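Side-chain contacts in pyocin-S2 (Pseudomonas aeruginosa, PDB 5ODW), which kills sensitive bacteria as a nuclease bacteriocin that breaks down chromosomal DNA and stops lipid synthesis, its N-terminal part being the piece described here: residues G50-E53 with Y54-R58; S131-P134 with Q135-S139; E138-Y141 with Q142-L146. All coordinates share one frame; numbering follows the deposited sequence.

Contact 1: G50-E53 with Y54-R58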
ATOM      1  N   GLY C  50     -13.162   9.506  18.840  1.00 27.09           N
ATOM      2  CA  GLY C  50     -13.050  10.954  18.694  1.00 26.98           C
ATOM      3  C   GLY C  50     -14.396  11.645  18.700  1.00 29.62           C
ATOM      4  O   GLY C  50     -14.576  12.681  19.349  1.00 28.42           O
ATOM      5  N   MET C  51     -15.353  11.038  17.986  1.00 26.40           N
ATOM      6  CA  MET C  51     -16.729  11.504  17.875  1.00 26.95           C
ATOM      7  C   MET C  51     -17.461  11.340  19.207  1.00 34.05           C
ATOM      8  O   MET C  51     -18.194  12.248  19.619  1.00 32.86           O
ATOM      9  CB  MET C  51     -17.449  10.787  16.718  1.00 29.09           C
ATOM     10  CG  MET C  51     -17.024  11.276  15.300  1.00 32.60           C
ATOM     11  SD  MET C  51     -16.650  13.056  15.027  1.00 36.94           S
ATOM     12  CE  MET C  51     -18.279  13.784  15.182  1.00 34.68           C
ATOM     13  N   GLN C  52     -17.198  10.192  19.901  1.00 33.55           N
ATOM     14  CA  GLN C  52     -17.689   9.788  21.228  1.00 34.19           C
ATOM     15  C   GLN C  52     -17.193  10.781  22.298  1.00 39.07           C
ATOM     16  O   GLN C  52     -17.975  11.163  23.171  1.00 40.67           O
ATOM     17  CB  GLN C  52     -17.178   8.369  21.543  1.00 35.27           C
ATOM     18  CG  GLN C  52     -17.676   7.746  22.846  1.00 59.59           C
ATOM     19  CD  GLN C  52     -16.763   6.622  23.306  1.00 82.75           C
ATOM     20  OE1 GLN C  52     -16.556   5.615  22.600  1.00 72.26           O
ATOM     21  NE2 GLN C  52     -16.187   6.770  24.503  1.00 79.81           N
ATOM     22  N   GLU C  53     -15.903  11.191  22.239  1.00 34.01           N
ATOM     23  CA  GLU C  53     -15.300  12.132  23.190  1.00 33.36           C
ATOM     24  C   GLU C  53     -15.817  13.550  22.979  1.00 40.74           C
ATOM     25  O   GLU C  53     -15.949  14.304  23.951  1.00 42.41           O
ATOM     26  CB  GLU C  53     -13.761  12.094  23.135  1.00 33.30           C
ATOM     27  CG  GLU C  53     -13.118  10.837  23.708  1.00 36.14           C
ATOM     28  CD  GLU C  53     -13.560  10.466  25.108  1.00 69.64           C
ATOM     29  OE1 GLU C  53     -13.282  11.247  26.049  1.00 74.94           O
ATOM     30  OE2 GLU C  53     -14.205   9.403  25.263  1.00 67.53           O
ATOM     31  N   TYR C  54     -16.116  13.907  21.706  1.00 37.62           N
ATOM     32  CA  TYR C  54     -16.655  15.205  21.303  1.00 37.42           C
ATOM     33  C   TYR C  54     -18.046  15.377  21.867  1.00 43.15           C
ATOM     34  O   TYR C  54     -18.318  16.389  22.503  1.00 45.09           O
ATOM     35  CB  TYR C  54     -16.685  15.339  19.771  1.00 38.20           C
ATOM     36  CG  TYR C  54     -17.172  16.695  19.294  1.00 39.77           C
ATOM     37  CD1 TYR C  54     -18.533  16.959  19.161  1.00 41.87           C
ATOM     38  CD2 TYR C  54     -16.272  17.715  18.987  1.00 40.36           C
ATOM     39  CE1 TYR C  54     -18.990  18.212  18.772  1.00 41.47           C
ATOM     40  CE2 TYR C  54     -16.718  18.964  18.565  1.00 41.82           C
ATOM     41  CZ  TYR C  54     -18.078  19.209  18.467  1.00 48.02           C
ATOM     42  OH  TYR C  54     -18.535  20.429  18.052  1.00 48.06           O
ATOM     43  N   ARG C  55     -18.931  14.407  21.620  1.00 39.57           N
ATOM     44  CA  ARG C  55     -20.311  14.419  22.097  1.00 40.27           C
ATOM     45  C   ARG C  55     -20.368  14.559  23.642  1.00 46.81           C
ATOM     46  O   ARG C  55     -21.192  15.337  24.143  1.00 47.54           O
ATOM     47  CB  ARG C  55     -21.072  13.179  21.574  1.00 38.18           C
ATOM     48  CG  ARG C  55     -21.412  13.262  20.082  1.00 37.83           C
ATOM     49  CD  ARG C  55     -22.018  11.987  19.538  1.00 37.74           C
ATOM     50  NE  ARG C  55     -20.985  11.092  19.008  1.00 53.79           N
ATOM     51  CZ  ARG C  55     -21.227   9.948  18.375  1.00 71.65           C
ATOM     52  NH1 ARG C  55     -22.477   9.551  18.160  1.00 61.54           N
ATOM     53  NH2 ARG C  55     -20.223   9.188  17.954  1.00 58.87           N
ATOM     54  N   LYS C  56     -19.428  13.886  24.381  1.00 43.53           N
ATOM     55  CA  LYS C  56     -19.297  13.947  25.854  1.00 43.17           C
ATOM     56  C   LYS C  56     -18.962  15.362  26.330  1.00 47.34           C
ATOM     57  O   LYS C  56     -19.651  15.909  27.202  1.00 47.39           O
ATOM     58  CB  LYS C  56     -18.238  12.962  26.381  1.00 43.81           C
ATOM     59  CG  LYS C  56     -18.729  11.520  26.451  1.00 49.77           C
ATOM     60  CD  LYS C  56     -17.820  10.654  27.309  1.00 54.91           C
ATOM     61  CE  LYS C  56     -17.772   9.237  26.791  1.00 65.94           C
ATOM     62  NZ  LYS C  56     -16.677   8.448  27.421  1.00 75.43           N
ATOM     63  N   LEU C  57     -17.910  15.960  25.745  1.00 42.70           N
ATOM     64  CA  LEU C  57     -17.462  17.301  26.134  1.00 41.54           C
ATOM     65  C   LEU C  57     -18.386  18.426  25.674  1.00 45.21           C
ATOM     66  O   LEU C  57     -18.601  19.376  26.435  1.00 45.44           O
ATOM     67  CB  LEU C  57     -16.028  17.551  25.669  1.00 40.28           C
ATOM     68  CG  LEU C  57     -14.943  16.927  26.530  1.00 44.00           C
ATOM     69  CD1 LEU C  57     -13.731  16.613  25.704  1.00 43.17           C
ATOM     70  CD2 LEU C  57     -14.581  17.819  27.700  1.00 45.99           C
ATOM     71  N   ARG C  58     -18.919  18.326  24.438  1.00 41.13           N
ATOM     72  CA  ARG C  58     -19.823  19.320  23.852  1.00 41.50           C
ATOM     73  C   ARG C  58     -21.054  19.520  24.712  1.00 47.37           C
ATOM     74  O   ARG C  58     -21.387  20.673  24.957  1.00 48.22           O
ATOM     75  CB  ARG C  58     -20.179  19.000  22.381  1.00 40.68           C
ATOM     76  CG  ARG C  58     -21.098  20.014  21.669  1.00 51.02           C
ATOM     77  CD  ARG C  58     -20.422  21.309  21.225  1.00 50.60           C
ATOM     78  NE  ARG C  58     -21.404  22.335  20.869  1.00 48.34           N
ATOM     79  CZ  ARG C  58     -21.567  22.854  19.655  1.00 56.74           C
ATOM     80  NH1 ARG C  58     -20.811  22.447  18.642  1.00 37.25           N
ATOM     81  NH2 ARG C  58     -22.486  23.788  19.446  1.00 45.91           N
TER
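Gly50 and Tyr54 are joined by one of the i to i+4 backbone bonds of helix 47-70. This is ordinary alpha-helix backbone, to which Arg55 and Lys56 add side-chain contacts with the turn before. Gly50 O accepts Tyr54 N at 3.1 Å. Met51 comes next. Its carbonyl oxygen takes two N-H groups of one residue: Arg55 N at 3.0 Å and Arg55 NE at 3.1 Å. They arrive from opposite faces of the carbonyl plane. NE stands 72° out of that plane, yet Met51 O lies in the plane of the guanidinium. The arginine chain turns at chi3 (-91°), which brings the edge of the guanidinium back to the preceding turn. There Arg55 NH2 lies 3.4 Å from Met51 CB, and Met51 also packs on an aromatic side chain of another protein chain. Gln52 runs beside Lys56, both side chains pointing the same way. Gln52 NE2 and Lys56 NZ are 3.4 Å apart, but both are donors and make no hydrogen bond. The Gln52 carbonyl receives a weak bond from Lys56 N. Glu53 O accepts Leu57 N at 3.1 Å. The Glu53 chain bends at chi2 and crosses the lysine, forming a weak salt bridge between Glu53 OE2 and Lys56 NZ at 3.4 Å.

Contact 2: S131-P134 with Q135-S139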
ATOM      1  N   SER C 131     -18.540  33.496  13.888  1.00 52.39           N
ATOM      2  CA  SER C 131     -19.719  33.537  14.743  1.00 51.84           C
ATOM      3  C   SER C 131     -20.512  32.244  14.621  1.00 56.77           C
ATOM      4  O   SER C 131     -21.072  31.747  15.592  1.00 55.05           O
ATOM      5  CB  SER C 131     -20.598  34.734  14.378  1.00 53.97           C
ATOM      6  OG  SER C 131     -20.966  34.699  13.015  1.00 60.10           O
ATOM      7  N   ASP C 132     -20.565  31.725  13.405  1.00 55.33           N
ATOM      8  CA  ASP C 132     -21.280  30.496  13.089  1.00 55.45           C
ATOM      9  C   ASP C 132     -20.509  29.240  13.463  1.00 56.66           C
ATOM     10  O   ASP C 132     -20.911  28.136  13.118  1.00 55.30           O
ATOM     11  CB  ASP C 132     -21.586  30.465  11.591  1.00 59.77           C
ATOM     12  CG  ASP C 132     -22.514  29.334  11.204  1.00 78.66           C
ATOM     13  OD1 ASP C 132     -23.168  28.760  12.100  1.00 81.53           O
ATOM     14  OD2 ASP C 132     -22.597  29.023   9.998  1.00 85.67           O
ATOM     15  N   PHE C 133     -19.402  29.409  14.174  1.00 51.87           N
ATOM     16  CA  PHE C 133     -18.559  28.283  14.549  1.00 49.56           C
ATOM     17  C   PHE C 133     -19.245  27.216  15.399  1.00 52.49           C
ATOM     18  O   PHE C 133     -19.024  26.028  15.184  1.00 51.71           O
ATOM     19  CB  PHE C 133     -17.304  28.781  15.264  1.00 50.46           C
ATOM     20  CG  PHE C 133     -16.538  27.695  15.955  1.00 50.19           C
ATOM     21  CD1 PHE C 133     -15.918  26.701  15.228  1.00 52.36           C
ATOM     22  CD2 PHE C 133     -16.437  27.672  17.329  1.00 50.75           C
ATOM     23  CE1 PHE C 133     -15.213  25.701  15.859  1.00 51.68           C
ATOM     24  CE2 PHE C 133     -15.734  26.675  17.968  1.00 51.71           C
ATOM     25  CZ  PHE C 133     -15.120  25.689  17.232  1.00 49.28           C
ATOM     26  N   PRO C 134     -20.088  27.624  16.356  1.00 47.54           N
ATOM     27  CA  PRO C 134     -20.748  26.614  17.188  1.00 46.23           C
ATOM     28  C   PRO C 134     -21.600  25.699  16.327  1.00 50.92           C
ATOM     29  O   PRO C 134     -21.638  24.494  16.546  1.00 51.27           O
ATOM     30  CB  PRO C 134     -21.632  27.453  18.104  1.00 48.20           C
ATOM     31  CG  PRO C 134     -20.926  28.757  18.200  1.00 52.07           C
ATOM     32  CD  PRO C 134     -20.326  28.989  16.848  1.00 48.70           C
ATOM     33  N   GLN C 135     -22.280  26.280  15.354  1.00 48.13           N
ATOM     34  CA  GLN C 135     -23.110  25.526  14.407  1.00 48.28           C
ATOM     35  C   GLN C 135     -22.283  24.569  13.567  1.00 49.62           C
ATOM     36  O   GLN C 135     -22.717  23.448  13.305  1.00 49.11           O
ATOM     37  CB  GLN C 135     -23.901  26.485  13.487  1.00 51.83           C
ATOM     38  CG  GLN C 135     -24.933  27.357  14.205  1.00 72.38           C
ATOM     39  CD  GLN C 135     -24.385  28.697  14.642  1.00 97.97           C
ATOM     40  OE1 GLN C 135     -24.341  29.667  13.874  1.00 93.17           O
ATOM     41  NE2 GLN C 135     -24.015  28.801  15.909  1.00 93.70           N
ATOM     42  N   LYS C 136     -21.079  25.016  13.169  1.00 45.58           N
ATOM     43  CA  LYS C 136     -20.153  24.338  12.262  1.00 44.31           C
ATOM     44  C   LYS C 136     -19.102  23.431  12.927  1.00 45.44           C
ATOM     45  O   LYS C 136     -18.530  22.595  12.230  1.00 44.79           O
ATOM     46  CB  LYS C 136     -19.468  25.368  11.341  1.00 47.81           C
ATOM     47  CG  LYS C 136     -20.455  26.120  10.421  1.00 65.13           C
ATOM     48  CD  LYS C 136     -20.719  25.425   9.075  1.00 70.72           C
ATOM     49  CE  LYS C 136     -21.920  25.996   8.363  1.00 79.44           C
ATOM     50  NZ  LYS C 136     -23.192  25.366   8.817  1.00 86.07           N
ATOM     51  N   SER C 137     -18.907  23.530  14.259  1.00 40.25           N
ATOM     52  CA  SER C 137     -17.907  22.752  15.018  1.00 37.87           C
ATOM     53  C   SER C 137     -17.954  21.228  14.846  1.00 40.29           C
ATOM     54  O   SER C 137     -16.896  20.655  14.615  1.00 39.65           O
ATOM     55  CB  SER C 137     -17.947  23.093  16.506  1.00 38.80           C
ATOM     56  OG  SER C 137     -16.964  22.386  17.247  1.00 35.45           O
ATOM     57  N   GLU C 138     -19.101  20.575  15.009  1.00 36.82           N
ATOM     58  CA  GLU C 138     -19.147  19.112  14.868  1.00 36.22           C
ATOM     59  C   GLU C 138     -18.822  18.602  13.464  1.00 40.95           C
ATOM     60  O   GLU C 138     -18.103  17.622  13.305  1.00 39.04           O
ATOM     61  CB  GLU C 138     -20.467  18.526  15.378  1.00 38.12           C
ATOM     62  CG  GLU C 138     -20.468  17.004  15.419  1.00 46.44           C
ATOM     63  CD  GLU C 138     -21.458  16.430  16.412  1.00 57.20           C
ATOM     64  OE1 GLU C 138     -21.640  15.197  16.429  1.00 40.85           O
ATOM     65  OE2 GLU C 138     -22.050  17.206  17.182  1.00 52.76           O
ATOM     66  N   SER C 139     -19.363  19.265  12.450  1.00 39.83           N
ATOM     67  CA  SER C 139     -19.079  18.921  11.056  1.00 40.33           C
ATOM     68  C   SER C 139     -17.611  19.119  10.662  1.00 43.25           C
ATOM     69  O   SER C 139     -17.030  18.292   9.971  1.00 43.95           O
ATOM     70  CB  SER C 139     -19.964  19.753  10.135  1.00 47.68           C
ATOM     71  OG  SER C 139     -21.234  19.964  10.723  1.00 62.68           O
TER
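Gln135 lies alongside the ring of Pro134, and the two side chains point the same way. Its chain bends at chi2 and also crosses Asp132 at about a right angle. The glutamine amide and the carboxylate are modelled too close together, so the detail of their meeting is doubtful. Lys136 comes next, and its chain also reaches Asp132. Lys136 N donates to Asp132 O at 3.1 Å, in the carbonyl plane. A second, weak bond joins Lys136 N to Phe133 O. Bends at chi2 and chi4 bring the lysine chain past OD2 of the aspartate. Its CE comes to 3.5 Å from Asp132 OD2. NZ stands farther off, 3.9 Å from the same OD2, which makes a long salt bridge.

These bonds belong to the first turn of helix 133-148. Asp132 holds the N-cap position, but its side chain makes no capping bond. It faces the lysine instead, with CG anti to the backbone N (chi1 -171°). A carboxylate at this end of a helix would probably also be favoured by the helix dipole.

Ser137 follows on the inner side. Its backbone N makes a weak bond to Phe133 O, with an N-H...O angle of only 126°. Its CB sits over one face of the Phe133 ring, 4.2 Å from the centroid, as a CH-pi contact. The Phe133 ring also packs against Glu162 and Leu163 of helix 153-204. Ser137 OG is buried and has polar partners on two other helices, Tyr54 OH and His159 ND1. Beyond Ser137 the helix is kinked, for the N atoms of Glu138 and Ser139 have no bond to the turn before. The Glu138 side chain packs on Met51, Tyr54 and Arg55 of helix 47-70.

Contact 3: E138-Y141 with Q142-L146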
ATOM      1  N   GLU C 138     -19.101  20.575  15.009  1.00 36.82           N
ATOM      2  CA  GLU C 138     -19.147  19.112  14.868  1.00 36.22           C
ATOM      3  C   GLU C 138     -18.822  18.602  13.464  1.00 40.95           C
ATOM      4  O   GLU C 138     -18.103  17.622  13.305  1.00 39.04           O
ATOM      5  CB  GLU C 138     -20.467  18.526  15.378  1.00 38.12           C
ATOM      6  CG  GLU C 138     -20.468  17.004  15.419  1.00 46.44           C
ATOM      7  CD  GLU C 138     -21.458  16.430  16.412  1.00 57.20           C
ATOM      8  OE1 GLU C 138     -21.640  15.197  16.429  1.00 40.85           O
ATOM      9  OE2 GLU C 138     -22.050  17.206  17.182  1.00 52.76           O
ATOM     10  N   SER C 139     -19.363  19.265  12.450  1.00 39.83           N
ATOM     11  CA  SER C 139     -19.079  18.921  11.056  1.00 40.33           C
ATOM     12  C   SER C 139     -17.611  19.119  10.662  1.00 43.25           C
ATOM     13  O   SER C 139     -17.030  18.292   9.971  1.00 43.95           O
ATOM     14  CB  SER C 139     -19.964  19.753  10.135  1.00 47.68           C
ATOM     15  OG  SER C 139     -21.234  19.964  10.723  1.00 62.68           O
ATOM     16  N   MET C 140     -17.040  20.236  11.103  1.00 38.22           N
ATOM     17  CA  MET C 140     -15.634  20.620  10.878  1.00 36.97           C
ATOM     18  C   MET C 140     -14.657  19.628  11.533  1.00 39.91           C
ATOM     19  O   MET C 140     -13.678  19.229  10.899  1.00 39.31           O
ATOM     20  CB  MET C 140     -15.404  22.035  11.437  1.00 39.81           C
ATOM     21  CG  MET C 140     -14.042  22.610  11.139  1.00 43.48           C
ATOM     22  SD  MET C 140     -13.690  24.071  12.138  1.00 48.29           S
ATOM     23  CE  MET C 140     -11.923  24.193  11.904  1.00 44.72           C
ATOM     24  N   TYR C 141     -14.927  19.257  12.805  1.00 35.85           N
ATOM     25  CA  TYR C 141     -14.147  18.323  13.622  1.00 34.39           C
ATOM     26  C   TYR C 141     -14.049  16.957  12.951  1.00 33.83           C
ATOM     27  O   TYR C 141     -12.947  16.432  12.779  1.00 32.91           O
ATOM     28  CB  TYR C 141     -14.766  18.221  15.031  1.00 36.44           C
ATOM     29  CG  TYR C 141     -14.159  17.194  15.971  1.00 39.03           C
ATOM     30  CD1 TYR C 141     -12.991  17.470  16.678  1.00 41.12           C
ATOM     31  CD2 TYR C 141     -14.822  16.001  16.253  1.00 39.73           C
ATOM     32  CE1 TYR C 141     -12.465  16.557  17.593  1.00 40.74           C
ATOM     33  CE2 TYR C 141     -14.309  15.086  17.168  1.00 40.31           C
ATOM     34  CZ  TYR C 141     -13.135  15.371  17.845  1.00 47.69           C
ATOM     35  OH  TYR C 141     -12.634  14.474  18.759  1.00 48.72           O
ATOM     36  N   GLN C 142     -15.192  16.404  12.551  1.00 28.70           N
ATOM     37  CA  GLN C 142     -15.268  15.105  11.897  1.00 27.56           C
ATOM     38  C   GLN C 142     -14.511  15.121  10.573  1.00 32.82           C
ATOM     39  O   GLN C 142     -13.850  14.138  10.266  1.00 32.96           O
ATOM     40  CB  GLN C 142     -16.727  14.674  11.705  1.00 29.23           C
ATOM     41  CG  GLN C 142     -16.880  13.208  11.325  1.00 31.61           C
ATOM     42  CD  GLN C 142     -18.247  12.868  10.817  1.00 39.99           C
ATOM     43  OE1 GLN C 142     -18.942  12.010  11.367  1.00 37.60           O
ATOM     44  NE2 GLN C 142     -18.665  13.531   9.754  1.00 32.43           N
ATOM     45  N   SER C 143     -14.564  16.248   9.821  1.00 30.13           N
ATOM     46  CA  SER C 143     -13.855  16.442   8.554  1.00 30.18           C
ATOM     47  C   SER C 143     -12.352  16.440   8.794  1.00 37.08           C
ATOM     48  O   SER C 143     -11.617  15.837   8.010  1.00 38.16           O
ATOM     49  CB  SER C 143     -14.254  17.758   7.915  1.00 34.12           C
ATOM     50  OG  SER C 143     -15.657  17.803   7.740  1.00 48.08           O
ATOM     51  N   GLN C 144     -11.899  17.085   9.892  1.00 33.12           N
ATOM     52  CA  GLN C 144     -10.496  17.142  10.301  1.00 31.92           C
ATOM     53  C   GLN C 144      -9.976  15.764  10.690  1.00 35.52           C
ATOM     54  O   GLN C 144      -8.870  15.427  10.292  1.00 35.67           O
ATOM     55  CB  GLN C 144     -10.298  18.137  11.439  1.00 32.71           C
ATOM     56  CG  GLN C 144     -10.280  19.563  10.951  1.00 31.34           C
ATOM     57  CD  GLN C 144     -10.266  20.562  12.059  1.00 45.23           C
ATOM     58  OE1 GLN C 144     -11.138  20.569  12.922  1.00 40.76           O
ATOM     59  NE2 GLN C 144      -9.295  21.465  12.026  1.00 36.84           N
ATOM     60  N   LEU C 145     -10.785  14.950  11.415  1.00 30.27           N
ATOM     61  CA  LEU C 145     -10.413  13.574  11.803  1.00 27.48           C
ATOM     62  C   LEU C 145     -10.255  12.674  10.572  1.00 32.49           C
ATOM     63  O   LEU C 145      -9.265  11.944  10.467  1.00 31.13           O
ATOM     64  CB  LEU C 145     -11.429  12.949  12.794  1.00 25.82           C
ATOM     65  CG  LEU C 145     -11.546  13.525  14.237  1.00 28.26           C
ATOM     66  CD1 LEU C 145     -12.340  12.607  15.107  1.00 27.29           C
ATOM     67  CD2 LEU C 145     -10.193  13.745  14.888  1.00 28.04           C
ATOM     68  N   LEU C 146     -11.228  12.751   9.638  1.00 30.87           N
ATOM     69  CA  LEU C 146     -11.278  11.990   8.377  1.00 30.19           C
ATOM     70  C   LEU C 146     -10.138  12.374   7.412  1.00 36.02           C
ATOM     71  O   LEU C 146      -9.494  11.489   6.854  1.00 35.75           O
ATOM     72  CB  LEU C 146     -12.658  12.134   7.708  1.00 29.97           C
ATOM     73  CG  LEU C 146     -13.838  11.424   8.401  1.00 33.03           C
ATOM     74  CD1 LEU C 146     -15.139  12.075   8.050  1.00 33.36           C
ATOM     75  CD2 LEU C 146     -13.927   9.990   8.013  1.00 35.12           C
TER
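The Tyr141 ring carries Leu145 over one face. Leu145 CG lies 4.3 Å above the ring plane and is offset toward the rim. The nearest carbons are Tyr141 CE2 and Leu145 CD1, 3.8 Å apart, and the two side chains cross at a slant. With chi1 at 174°, Tyr141 CG is anti to the backbone N and beside the carbonyl carbon. Tyr54 of helix 47-70 meets the ring with its plane at about 35°, His159 of helix 153-204 makes an edge-to-face contact with it, and the hydroxyl bonds to Gly50 O on helix 47-70.

The second flat group is the amide of Gln144. The end of Met140 touches it, with CE 3.8 Å from Gln144 NE2. The Met140 chain is extended and crosses the glutamine. The amide has polar partners at both ends: OE1 bonds to His159 NE2, and NE2 to Tyr128 OH.

Beneath these side chains runs the i to i+4 bonding of helix 133-148. Gln144 N donates to Met140 O at 3.0 Å, and Leu145 N to Tyr141 O at 3.0 Å. At Ser139 the carbonyl oxygen has a second donor from the next turn. Ser143 OG gives its proton to Ser139 O at 2.7 Å, and Ser143 N reaches the same oxygen at 3.2 Å. The two donors come from opposite faces of the carbonyl plane.

The chemistry differs round the helix. The serine hydroxyl is tied back to its own backbone, whereas the buried glutamine amide spends both ends on other parts of the fold. Bonds at OE1 and NE2 together would hold the amide against rotation.

Overall arrangement
Contact 1 lies on helix 47-70 and comes first along the chain. Contacts 2 and 3 follow on helix 133-148, where they overlap at Glu138 and Ser139. Their centres are about 11 Å apart, and the centre of contact 1 is about 14 Å from that of contact 2 and 12 Å from that of contact 3. The two helices pack side by side, and both touch helix 153-204. Contact 1 meets each of the others: Arg58 NH1 bonds to Pro134 O of contact 2, and Tyr54 CB packs on Tyr141 CE2 of contact 3. Contacts 1 and 3 also touch another protein chain, consistent with a receptor-binding role for this end of the helical N-terminal part.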